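Local coordinates for protein NADH dehydrogenase, putative (PDB 5JWC) that probably catalyses, as a flavin-dependent type II NADH dehydrogenase, the transfer of electrons from NADH to ubiquinone in the malaria parasite, at residues Ile32-Gly37 / Asp130-Ala135; Leu44-Phe49 / Tyr433-Phe438; Lys187-Ala192 / Asn224-Ser229. All coordinates share one frame; numbering follows the deposited sequence.

From the N terminus, strand 30-34 opens interaction 1, and helix 38-46, which follows it directly, opens interaction 2. Interaction 1 closes first, when strand 131-134 returns beside 30-34 in the FAD-binding sheet. Interaction 3 then opens and closes between strands 190-194 and 227-232 of a second sheet, which is all-parallel, a local loop with a center about 43 Å from that of interaction 1. Helix 424-440 closes interaction 2 last. Interactions 1 and 2 therefore cross along the chain, and they also touch, Y131 and F438 packing edge-to-face; interaction 3 falls within the long span of interaction 2 but makes no contact with either.

Interaction 1: residues Ile32-Gly37 / Asp130-Ala135; sequences IILGSG and DYLIIA. With FAD (flavin-adenine dinucleotide), chain C.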
loop_
_atom_site.group_PDB
_atom_site.type_symbol
_atom_site.label_atom_id
_atom_site.label_comp_id
_atom_site.label_asym_id
_atom_site.label_seq_id
_atom_site.Cartn_x
_atom_site.Cartn_y
_atom_site.Cartn_z
ATOM N N ILE A 32 -21.544 -6.472 22.888
ATOM C CA ILE A 32 -20.959 -6.740 21.587
ATOM C C ILE A 32 -21.254 -5.564 20.654
ATOM O O ILE A 32 -22.405 -5.157 20.510
ATOM C CB ILE A 32 -21.492 -8.040 20.957
ATOM C CG1 ILE A 32 -21.030 -9.275 21.758
ATOM C CG2 ILE A 32 -21.040 -8.149 19.515
ATOM C CD1 ILE A 32 -21.348 -10.574 21.067
ATOM N N ILE A 33 -20.209 -5.011 20.052
ATOM C CA ILE A 33 -20.350 -3.973 19.031
ATOM C C ILE A 33 -20.154 -4.594 17.655
ATOM O O ILE A 33 -19.119 -5.227 17.398
ATOM C CB ILE A 33 -19.312 -2.869 19.222
ATOM C CG1 ILE A 33 -19.368 -2.314 20.631
ATOM C CG2 ILE A 33 -19.487 -1.747 18.171
ATOM C CD1 ILE A 33 -18.085 -1.584 20.989
ATOM N N LEU A 34 -21.128 -4.429 16.767
ATOM C CA LEU A 34 -20.961 -4.922 15.412
ATOM C C LEU A 34 -20.551 -3.761 14.525
ATOM O O LEU A 34 -21.320 -2.820 14.352
ATOM C CB LEU A 34 -22.236 -5.548 14.874
ATOM C CG LEU A 34 -22.824 -6.702 15.679
ATOM C CD1 LEU A 34 -24.039 -7.267 14.917
ATOM C CD2 LEU A 34 -21.755 -7.774 15.924
ATOM N N GLY A 35 -19.349 -3.834 13.962
ATOM C CA GLY A 35 -18.883 -2.811 13.029
ATOM C C GLY A 35 -17.732 -2.018 13.615
ATOM O O GLY A 35 -17.744 -1.644 14.809
ATOM N N SER A 36 -16.735 -1.759 12.776
ATOM C CA SER A 36 -15.572 -0.982 13.186
ATOM C C SER A 36 -15.538 0.367 12.449
ATOM O O SER A 36 -14.476 0.854 12.065
ATOM C CB SER A 36 -14.277 -1.767 12.917
ATOM O OG SER A 36 -14.241 -2.294 11.586
ATOM N N GLY A 37 -16.709 0.965 12.246
ATOM C CA GLY A 37 -16.793 2.184 11.471
ATOM C C GLY A 37 -17.046 3.390 12.347
ATOM O O GLY A 37 -16.724 3.373 13.525
ATOM N N ASP A 130 -24.987 -9.528 26.507
ATOM C CA ASP A 130 -25.987 -8.865 27.337
ATOM C C ASP A 130 -26.594 -7.647 26.612
ATOM O O ASP A 130 -27.786 -7.359 26.735
ATOM C CB ASP A 130 -25.363 -8.450 28.661
ATOM C CG ASP A 130 -24.926 -9.653 29.482
ATOM O OD1 ASP A 130 -25.757 -10.566 29.652
ATOM O OD2 ASP A 130 -23.754 -9.704 29.903
ATOM N N TYR A 131 -25.754 -6.921 25.884
ATOM C CA TYR A 131 -26.218 -5.839 25.014
ATOM C C TYR A 131 -25.560 -5.950 23.656
ATOM O O TYR A 131 -24.382 -6.312 23.554
ATOM C CB TYR A 131 -25.901 -4.472 25.605
ATOM C CG TYR A 131 -26.528 -4.192 26.938
ATOM C CD1 TYR A 131 -27.844 -3.764 27.037
ATOM C CD2 TYR A 131 -25.803 -4.363 28.107
ATOM C CE1 TYR A 131 -28.416 -3.501 28.281
ATOM C CE2 TYR A 131 -26.357 -4.112 29.333
ATOM C CZ TYR A 131 -27.659 -3.679 29.422
ATOM O OH TYR A 131 -28.192 -3.440 30.672
ATOM N N LEU A 132 -26.313 -5.601 22.621
ATOM C CA LEU A 132 -25.810 -5.622 21.264
ATOM C C LEU A 132 -25.930 -4.227 20.628
ATOM O O LEU A 132 -27.027 -3.645 20.578
ATOM C CB LEU A 132 -26.565 -6.646 20.442
ATOM C CG LEU A 132 -26.088 -6.870 19.012
ATOM C CD1 LEU A 132 -24.647 -7.398 18.961
ATOM C CD2 LEU A 132 -27.049 -7.794 18.297
ATOM N N ILE A 133 -24.807 -3.691 20.153
ATOM C CA ILE A 133 -24.805 -2.408 19.446
ATOM C C ILE A 133 -24.605 -2.634 17.949
ATOM O O ILE A 133 -23.499 -2.931 17.486
ATOM C CB ILE A 133 -23.695 -1.479 19.956
ATOM C CG1 ILE A 133 -23.547 -1.579 21.489
ATOM C CG2 ILE A 133 -23.948 -0.040 19.485
ATOM C CD1 ILE A 133 -24.763 -1.118 22.274
ATOM N N ILE A 134 -25.672 -2.527 17.175
ATOM C CA ILE A 134 -25.548 -2.784 15.744
ATOM C C ILE A 134 -25.117 -1.511 14.991
ATOM O O ILE A 134 -25.834 -0.508 14.952
ATOM C CB ILE A 134 -26.849 -3.327 15.153
ATOM C CG1 ILE A 134 -27.339 -4.544 15.959
ATOM C CG2 ILE A 134 -26.684 -3.645 13.645
ATOM C CD1 ILE A 134 -28.622 -5.171 15.402
ATOM N N ALA A 135 -23.924 -1.568 14.415
ATOM C CA ALA A 135 -23.366 -0.433 13.690
ATOM C C ALA A 135 -22.689 -0.913 12.408
ATOM O O ALA A 135 -21.525 -0.583 12.155
ATOM C CB ALA A 135 -22.374 0.318 14.564
HETATM P PA FAD C . -19.385 2.512 8.538
HETATM O O1A FAD C . -19.360 2.239 7.061
HETATM O O2A FAD C . -18.519 3.646 8.959
HETATM O O5B FAD C . -18.996 1.183 9.359
HETATM C C5B FAD C . -19.686 -0.032 9.178
HETATM C C4B FAD C . -18.804 -1.117 9.774
HETATM O O4B FAD C . -19.541 -2.319 9.867
HETATM C C3B FAD C . -17.586 -1.400 8.889
HETATM O O3B FAD C . -16.466 -1.606 9.722
HETATM C C2B FAD C . -17.929 -2.720 8.236
HETATM O O2B FAD C . -16.762 -3.458 7.954
HETATM C C1B FAD C . -18.741 -3.361 9.355
HETATM N N9A FAD C . -19.640 -4.441 8.939
HETATM C C8A FAD C . -20.352 -4.549 7.768
HETATM N N7A FAD C . -21.062 -5.703 7.825
HETATM C C5A FAD C . -20.816 -6.317 9.004
HETATM C C6A FAD C . -21.282 -7.503 9.549
HETATM N N6A FAD C . -22.201 -8.224 8.906
HETATM N N1A FAD C . -20.853 -7.874 10.803
HETATM C C2A FAD C . -19.968 -7.073 11.501
HETATM N N3A FAD C . -19.505 -5.894 10.948
HETATM C C4A FAD C . -19.922 -5.532 9.714
HETATM N N1 FAD C . -19.992 11.717 6.365
HETATM C C2 FAD C . -19.840 12.977 6.876
HETATM O O2 FAD C . -20.480 13.304 7.868
HETATM N N3 FAD C . -18.963 13.879 6.296
HETATM C C4 FAD C . -18.215 13.538 5.201
HETATM O O4 FAD C . -17.430 14.364 4.714
HETATM C C4X FAD C . -18.349 12.257 4.679
HETATM N N5 FAD C . -17.618 11.866 3.579
HETATM C C5X FAD C . -17.771 10.578 3.078
HETATM C C6 FAD C . -17.023 10.174 1.987
HETATM C C7 FAD C . -17.155 8.894 1.462
HETATM C C7M FAD C . -16.324 8.504 0.262
HETATM C C8 FAD C . -18.038 7.996 2.048
HETATM C C8M FAD C . -18.199 6.610 1.498
HETATM C C9 FAD C . -18.792 8.399 3.152
HETATM C C9A FAD C . -18.655 9.684 3.673
HETATM N N10 FAD C . -19.393 10.090 4.771
HETATM C C10 FAD C . -19.237 11.355 5.272
HETATM C "C1'" FAD C . -20.400 9.179 5.410
HETATM C "C2'" FAD C . -19.877 8.289 6.508
HETATM O "O2'" FAD C . -18.813 7.530 6.008
HETATM C "C3'" FAD C . -20.994 7.331 6.881
HETATM O "O3'" FAD C . -22.173 8.033 7.204
HETATM C "C4'" FAD C . -20.495 6.529 8.071
HETATM O "O4'" FAD C . -19.542 5.631 7.563
HETATM C "C5'" FAD C . -21.604 5.774 8.787
HETATM O "O5'" FAD C . -21.022 5.140 9.907
HETATM P P FAD C . -21.422 3.620 10.258
HETATM O O1P FAD C . -20.745 3.219 11.549
HETATM O O2P FAD C . -22.924 3.563 10.283
HETATM O O3P FAD C . -20.917 2.755 8.984
#
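I32, I33 and L34 pair in parallel register with L132, I133 and I134, joining the first strand of a Rossmann-type FAD-binding domain to strand 131-134. The strand axes lie 4.8 Å apart, at 15° to each other.

Four backbone hydrogen bonds carry the pairing. I32 N donates to Y131 O and I32 O accepts from I133 N, the latter at 2.8 Å. L34 N then bonds to I133 O, and A135 N reaches L34 O at 2.9 Å with a more bent N-H...O angle of 133°. I33 directs its backbone bonds the other way, to T55 and I57 of strand 53-57, so 30-34 is an inner strand of the sheet.

Apolar packing runs along both faces. On the face of I32, L34 and L132, L132 has CG anti to its own backbone N (chi1 -176°), and its CD1 leans across the gap to lie 3.7 Å from I32 CG2. The same methyl also touches L34 CG, so one branch serves two neighbors. On the face of I33 and I133 the two CG1 atoms are only loosely apposed; on the first face, helix 303-309 covers L34 and I134.

Where the strands end, the chain meets the adenosine ribose of FAD. G35, S36 and G37 belong to a GxGxxG sequence, consistent with the dinucleotide-binding turn, and G37 occupies the N-cap position of the helix that follows. G35 has no CB, which leaves its CA close to A135 O, 3.6 Å away, in a CA-H...O contact. G37 and A135 also line a magnesium ion site. S36 OG is hydrogen-bonded to R60 O and S58 OG, while S36 N donates to FAD O3B at 3.1 Å.

Interaction 2: residues Leu44-Phe49 / Tyr433-Phe438; sequences LLNIDF and YLSNVF
N46 and I47 meet S435 and F438 where the end of helix 38-46, the helix after the glycine-rich turn of the Rossmann-type FAD domain, packs against helix 424-440. Both helices start at the cofactor: W38 N, G39 N and A424 N are hydrogen-bonded to FAD. The contact is small, burying 196 Å² in all.

N46 sits beside S435, which it meets with CB, CG and ND2. CB lies 3.2 Å from S435 OG. CG stands anti to the backbone N (chi1 -169°), which carries the amide forward along the serine, with CG still within 3.3 Å of the same oxygen. At the tip, ND2 donates to S435 OG in a nearly straight bond, 173° at the hydrogen, but the modeled separation of 2.4 Å is too short to be trusted in detail. S435 OG is also hydrogen-bonded to A431 O, one turn earlier in its own helix, so the serine oxygen links that turn to the asparagine.

The backbone around N46 is held by the same helix: N439 accepts from D48 N through OD1 and donates to N46 O through ND2, bracketing I47.

I47 supplies the apolar half of the contact. Its side chain also packs on V54 of strand 53-57, while its CG1-CD1 branch, CG1 anti to the backbone N, crosses to helix 424-440. CD1 lies 3.9 Å from S435 O. F438 turns its ring onward to meet Y131 edge-to-face, leaving its CB 3.6 Å from I47 CD1.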
loop_
_atom_site.group_PDB
_atom_site.type_symbol
_atom_site.label_atom_id
_atom_site.label_comp_id
_atom_site.label_asym_id
_atom_site.label_seq_id
_atom_site.Cartn_x
_atom_site.Cartn_y
_atom_site.Cartn_z
ATOM N N LEU A 44 -16.546 2.372 20.844
ATOM C CA LEU A 44 -15.398 1.741 21.481
ATOM C C LEU A 44 -14.487 2.775 22.146
ATOM O O LEU A 44 -13.996 2.558 23.252
ATOM C CB LEU A 44 -14.597 0.920 20.448
ATOM C CG LEU A 44 -13.432 0.071 20.974
ATOM C CD1 LEU A 44 -13.980 -1.223 21.604
ATOM C CD2 LEU A 44 -12.388 -0.242 19.873
ATOM N N LEU A 45 -14.248 3.894 21.474
ATOM C CA LEU A 45 -13.364 4.901 22.021
ATOM C C LEU A 45 -13.877 5.452 23.346
ATOM O O LEU A 45 -13.087 5.920 24.146
ATOM C CB LEU A 45 -13.138 6.067 21.048
ATOM C CG LEU A 45 -12.262 5.754 19.826
ATOM C CD1 LEU A 45 -12.094 6.995 18.925
ATOM C CD2 LEU A 45 -10.929 5.065 20.151
ATOM N N ASN A 46 -15.189 5.413 23.576
ATOM C CA ASN A 46 -15.762 6.076 24.758
ATOM C C ASN A 46 -16.369 5.163 25.834
ATOM O O ASN A 46 -16.602 5.612 26.956
ATOM C CB ASN A 46 -16.828 7.091 24.310
ATOM C CG ASN A 46 -17.284 8.004 25.439
ATOM O OD1 ASN A 46 -16.473 8.689 26.068
ATOM N ND2 ASN A 46 -18.599 8.041 25.674
ATOM N N ILE A 47 -16.630 3.905 25.504
ATOM C CA ILE A 47 -17.288 3.004 26.441
ATOM C C ILE A 47 -16.311 2.634 27.569
ATOM O O ILE A 47 -15.121 2.423 27.326
ATOM C CB ILE A 47 -17.814 1.751 25.726
ATOM C CG1 ILE A 47 -18.718 0.928 26.655
ATOM C CG2 ILE A 47 -16.661 0.923 25.117
ATOM C CD1 ILE A 47 -19.957 1.702 27.144
ATOM N N ASP A 48 -16.801 2.627 28.805
ATOM C CA ASP A 48 -15.950 2.333 29.959
ATOM C C ASP A 48 -15.623 0.842 30.045
ATOM O O ASP A 48 -16.492 0.025 30.364
ATOM C CB ASP A 48 -16.626 2.797 31.249
ATOM C CG ASP A 48 -15.653 2.896 32.422
ATOM O OD1 ASP A 48 -14.721 2.072 32.506
ATOM O OD2 ASP A 48 -15.827 3.810 33.262
ATOM N N PHE A 49 -14.370 0.490 29.779
ATOM C CA PHE A 49 -13.946 -0.908 29.820
ATOM C C PHE A 49 -13.942 -1.472 31.247
ATOM O O PHE A 49 -13.956 -2.680 31.434
ATOM C CB PHE A 49 -12.552 -1.072 29.202
ATOM C CG PHE A 49 -12.521 -0.886 27.708
ATOM C CD1 PHE A 49 -13.644 -1.133 26.938
ATOM C CD2 PHE A 49 -11.365 -0.458 27.077
ATOM C CE1 PHE A 49 -13.611 -0.952 25.553
ATOM C CE2 PHE A 49 -11.326 -0.282 25.694
ATOM C CZ PHE A 49 -12.442 -0.525 24.940
ATOM N N TYR A 433 -23.253 9.664 22.434
ATOM C CA TYR A 433 -24.488 9.700 23.213
ATOM C C TYR A 433 -24.716 8.351 23.894
ATOM O O TYR A 433 -24.934 8.287 25.105
ATOM C CB TYR A 433 -25.692 10.068 22.320
ATOM C CG TYR A 433 -27.038 9.635 22.863
ATOM C CD1 TYR A 433 -27.750 10.443 23.755
ATOM C CD2 TYR A 433 -27.601 8.424 22.483
ATOM C CE1 TYR A 433 -28.996 10.043 24.257
ATOM C CE2 TYR A 433 -28.836 8.016 22.977
ATOM C CZ TYR A 433 -29.528 8.828 23.860
ATOM O OH TYR A 433 -30.754 8.403 24.344
ATOM N N LEU A 434 -24.650 7.276 23.113
ATOM C CA LEU A 434 -25.067 5.976 23.595
ATOM C C LEU A 434 -24.040 5.357 24.555
ATOM O O LEU A 434 -24.414 4.730 25.552
ATOM C CB LEU A 434 -25.331 5.041 22.430
ATOM C CG LEU A 434 -25.902 3.685 22.820
ATOM C CD1 LEU A 434 -27.230 3.912 23.585
ATOM C CD2 LEU A 434 -26.093 2.841 21.567
ATOM N N SER A 435 -22.760 5.539 24.259
ATOM C CA SER A 435 -21.706 5.052 25.142
ATOM C C SER A 435 -21.805 5.810 26.473
ATOM O O SER A 435 -21.706 5.206 27.545
ATOM C CB SER A 435 -20.317 5.203 24.488
ATOM O OG SER A 435 -19.972 6.563 24.287
ATOM N N ASN A 436 -22.054 7.117 26.410
ATOM C CA ASN A 436 -22.299 7.881 27.633
ATOM C C ASN A 436 -23.531 7.383 28.397
ATOM O O ASN A 436 -23.553 7.422 29.638
ATOM C CB ASN A 436 -22.465 9.366 27.335
ATOM C CG ASN A 436 -22.619 10.202 28.599
ATOM O OD1 ASN A 436 -21.658 10.399 29.342
ATOM N ND2 ASN A 436 -23.826 10.700 28.845
ATOM N N VAL A 437 -24.559 6.934 27.676
ATOM C CA VAL A 437 -25.730 6.376 28.352
ATOM C C VAL A 437 -25.356 5.099 29.114
ATOM O O VAL A 437 -25.793 4.895 30.261
ATOM C CB VAL A 437 -26.882 6.072 27.376
ATOM C CG1 VAL A 437 -27.939 5.214 28.057
ATOM C CG2 VAL A 437 -27.536 7.369 26.915
ATOM N N PHE A 438 -24.536 4.255 28.491
ATOM C CA PHE A 438 -24.054 3.047 29.162
ATOM C C PHE A 438 -23.130 3.361 30.337
ATOM O O PHE A 438 -23.249 2.738 31.400
ATOM C CB PHE A 438 -23.348 2.122 28.177
ATOM C CG PHE A 438 -24.277 1.230 27.416
ATOM C CD1 PHE A 438 -24.631 -0.013 27.919
ATOM C CD2 PHE A 438 -24.813 1.633 26.209
ATOM C CE1 PHE A 438 -25.486 -0.840 27.222
ATOM C CE2 PHE A 438 -25.679 0.817 25.504
ATOM C CZ PHE A 438 -26.015 -0.425 26.005
#

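Interaction 3: residues Lys187-Ala192 / Asn224-Ser229; sequences KMLHVA and NFISIS
F225 opens the contact with L189, setting its CB 3.9 Å from L189 CD1, while its ring leads away from L189 and packs on helix 182-188 (N182, K185, K186). Its carbonyl oxygen also touches L189 CB, so the leucine rests on both backbone and side chain of the turn.

I226 comes next and crosses the same leucine obliquely, CG1 against L189 CB at 4.0 Å. Its side chain also packs on I211 and V215 of helix 198-218.

With S227 the parallel pairing begins: S227 N donates to the carbonyl oxygen O of L189, the residue at which the chain leaves helix 182-188, and S227 O accepts from V191 N at 2.8 Å in a nearly straight bond (174°). Strands 190-194 and 227-232 are thus adjacent members of an all-parallel five-strand sheet, joined by the beta-alpha-beta crossover through helix 198-218; the sheet fits the second, probably NADH-binding, Rossmann-type domain of this oxidoreductase family. S227 OG, turned to the H190 face, lies 3.2 Å from H190 CD2.

I228 points to the V191 face, where helix 198-218 covers it. Its CA comes within 3.1 Å of V191 O, a CA-H...O contact that adds to the bond from S229 N to the same oxygen.

S229 returns to the H190 face. The histidine ring, with CG anti to the backbone N (chi1 174°), reaches along the neighboring strand past S227, and S229 OG meets it at the edge near its plane. H190 NE2 and S229 OG are hydrogen-bonded at 2.8 Å, and H190 ND1 is bonded to S289 O, fixing the rotation of this buried ring from both nitrogens.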
loop_
_atom_site.group_PDB
_atom_site.type_symbol
_atom_site.label_atom_id
_atom_site.label_comp_id
_atom_site.label_asym_id
_atom_site.label_seq_id
_atom_site.Cartn_x
_atom_site.Cartn_y
_atom_site.Cartn_z
ATOM N N LYS A 187 -10.555 7.639 -25.895
ATOM C CA LYS A 187 -11.567 6.802 -25.274
ATOM C C LYS A 187 -11.080 6.225 -23.952
ATOM O O LYS A 187 -11.806 6.231 -22.957
ATOM C CB LYS A 187 -11.983 5.671 -26.210
ATOM C CG LYS A 187 -12.660 6.142 -27.497
ATOM C CD LYS A 187 -13.364 4.972 -28.170
ATOM C CE LYS A 187 -13.798 5.308 -29.589
ATOM N NZ LYS A 187 -14.424 4.121 -30.255
ATOM N N MET A 188 -9.844 5.735 -23.939
ATOM C CA MET A 188 -9.294 5.102 -22.742
ATOM C C MET A 188 -8.989 6.108 -21.639
ATOM O O MET A 188 -9.052 5.771 -20.466
ATOM C CB MET A 188 -8.025 4.323 -23.079
ATOM C CG MET A 188 -8.278 2.886 -23.483
ATOM S SD MET A 188 -6.720 2.040 -23.858
ATOM C CE MET A 188 -6.334 2.753 -25.453
ATOM N N LEU A 189 -8.651 7.333 -22.009
ATOM C CA LEU A 189 -8.271 8.328 -21.010
ATOM C C LEU A 189 -9.461 9.200 -20.603
ATOM O O LEU A 189 -9.298 10.305 -20.096
ATOM C CB LEU A 189 -7.115 9.181 -21.548
ATOM C CG LEU A 189 -5.840 8.360 -21.757
ATOM C CD1 LEU A 189 -4.847 9.073 -22.673
ATOM C CD2 LEU A 189 -5.200 8.120 -20.398
ATOM N N HIS A 190 -10.669 8.693 -20.811
ATOM C CA HIS A 190 -11.833 9.421 -20.345
ATOM C C HIS A 190 -12.278 8.861 -18.997
ATOM O O HIS A 190 -12.663 7.709 -18.896
ATOM C CB HIS A 190 -12.983 9.350 -21.362
ATOM C CG HIS A 190 -14.245 9.977 -20.861
ATOM N ND1 HIS A 190 -15.473 9.349 -20.948
ATOM C CD2 HIS A 190 -14.470 11.149 -20.220
ATOM C CE1 HIS A 190 -16.401 10.132 -20.410
ATOM N NE2 HIS A 190 -15.814 11.223 -19.961
ATOM N N VAL A 191 -12.197 9.684 -17.964
ATOM C CA VAL A 191 -12.632 9.263 -16.639
ATOM C C VAL A 191 -14.018 9.850 -16.417
ATOM O O VAL A 191 -14.244 11.040 -16.651
ATOM C CB VAL A 191 -11.665 9.726 -15.531
ATOM C CG1 VAL A 191 -12.169 9.259 -14.159
ATOM C CG2 VAL A 191 -10.248 9.188 -15.803
ATOM N N ALA A 192 -14.947 8.998 -16.017
ATOM C CA ALA A 192 -16.319 9.391 -15.764
ATOM C C ALA A 192 -16.659 9.106 -14.324
ATOM O O ALA A 192 -16.426 7.991 -13.838
ATOM C CB ALA A 192 -17.273 8.640 -16.687
ATOM N N ASN A 224 -3.047 15.743 -23.360
ATOM C CA ASN A 224 -4.103 16.372 -24.146
ATOM C C ASN A 224 -5.256 15.442 -24.475
ATOM O O ASN A 224 -6.326 15.905 -24.844
ATOM C CB ASN A 224 -3.526 16.921 -25.456
ATOM C CG ASN A 224 -2.699 18.176 -25.251
ATOM O OD1 ASN A 224 -3.052 19.057 -24.449
ATOM N ND2 ASN A 224 -1.589 18.271 -25.981
ATOM N N PHE A 225 -5.048 14.134 -24.342
ATOM C CA PHE A 225 -6.120 13.174 -24.611
ATOM C C PHE A 225 -6.970 12.825 -23.392
ATOM O O PHE A 225 -7.954 12.107 -23.507
ATOM C CB PHE A 225 -5.525 11.899 -25.200
ATOM C CG PHE A 225 -4.681 12.147 -26.410
ATOM C CD1 PHE A 225 -5.126 13.013 -27.397
ATOM C CD2 PHE A 225 -3.440 11.545 -26.556
ATOM C CE1 PHE A 225 -4.362 13.260 -28.526
ATOM C CE2 PHE A 225 -2.669 11.790 -27.686
ATOM C CZ PHE A 225 -3.130 12.647 -28.668
ATOM N N ILE A 226 -6.575 13.316 -22.227
ATOM C CA ILE A 226 -7.272 12.992 -20.987
ATOM C C ILE A 226 -8.507 13.870 -20.803
ATOM O O ILE A 226 -8.443 15.079 -21.010
ATOM C CB ILE A 226 -6.348 13.159 -19.770
ATOM C CG1 ILE A 226 -5.108 12.264 -19.927
ATOM C CG2 ILE A 226 -7.115 12.831 -18.470
ATOM C CD1 ILE A 226 -4.057 12.496 -18.886
ATOM N N SER A 227 -9.623 13.264 -20.411
ATOM C CA SER A 227 -10.795 14.045 -20.059
ATOM C C SER A 227 -11.479 13.481 -18.831
ATOM O O SER A 227 -11.303 12.311 -18.481
ATOM C CB SER A 227 -11.793 14.094 -21.224
ATOM O OG SER A 227 -12.116 12.781 -21.670
ATOM N N ILE A 228 -12.262 14.331 -18.176
ATOM C CA ILE A 228 -13.077 13.919 -17.053
ATOM C C ILE A 228 -14.488 14.455 -17.202
ATOM O O ILE A 228 -14.668 15.639 -17.509
ATOM C CB ILE A 228 -12.563 14.448 -15.716
ATOM C CG1 ILE A 228 -11.074 14.243 -15.542
ATOM C CG2 ILE A 228 -13.319 13.805 -14.555
ATOM C CD1 ILE A 228 -10.594 14.899 -14.236
ATOM N N SER A 229 -15.473 13.600 -16.938
ATOM C CA SER A 229 -16.862 14.021 -16.918
ATOM C C SER A 229 -17.456 13.656 -15.567
ATOM O O SER A 229 -17.143 12.602 -15.031
ATOM C CB SER A 229 -17.658 13.341 -18.042
ATOM O OG SER A 229 -17.096 13.619 -19.311
#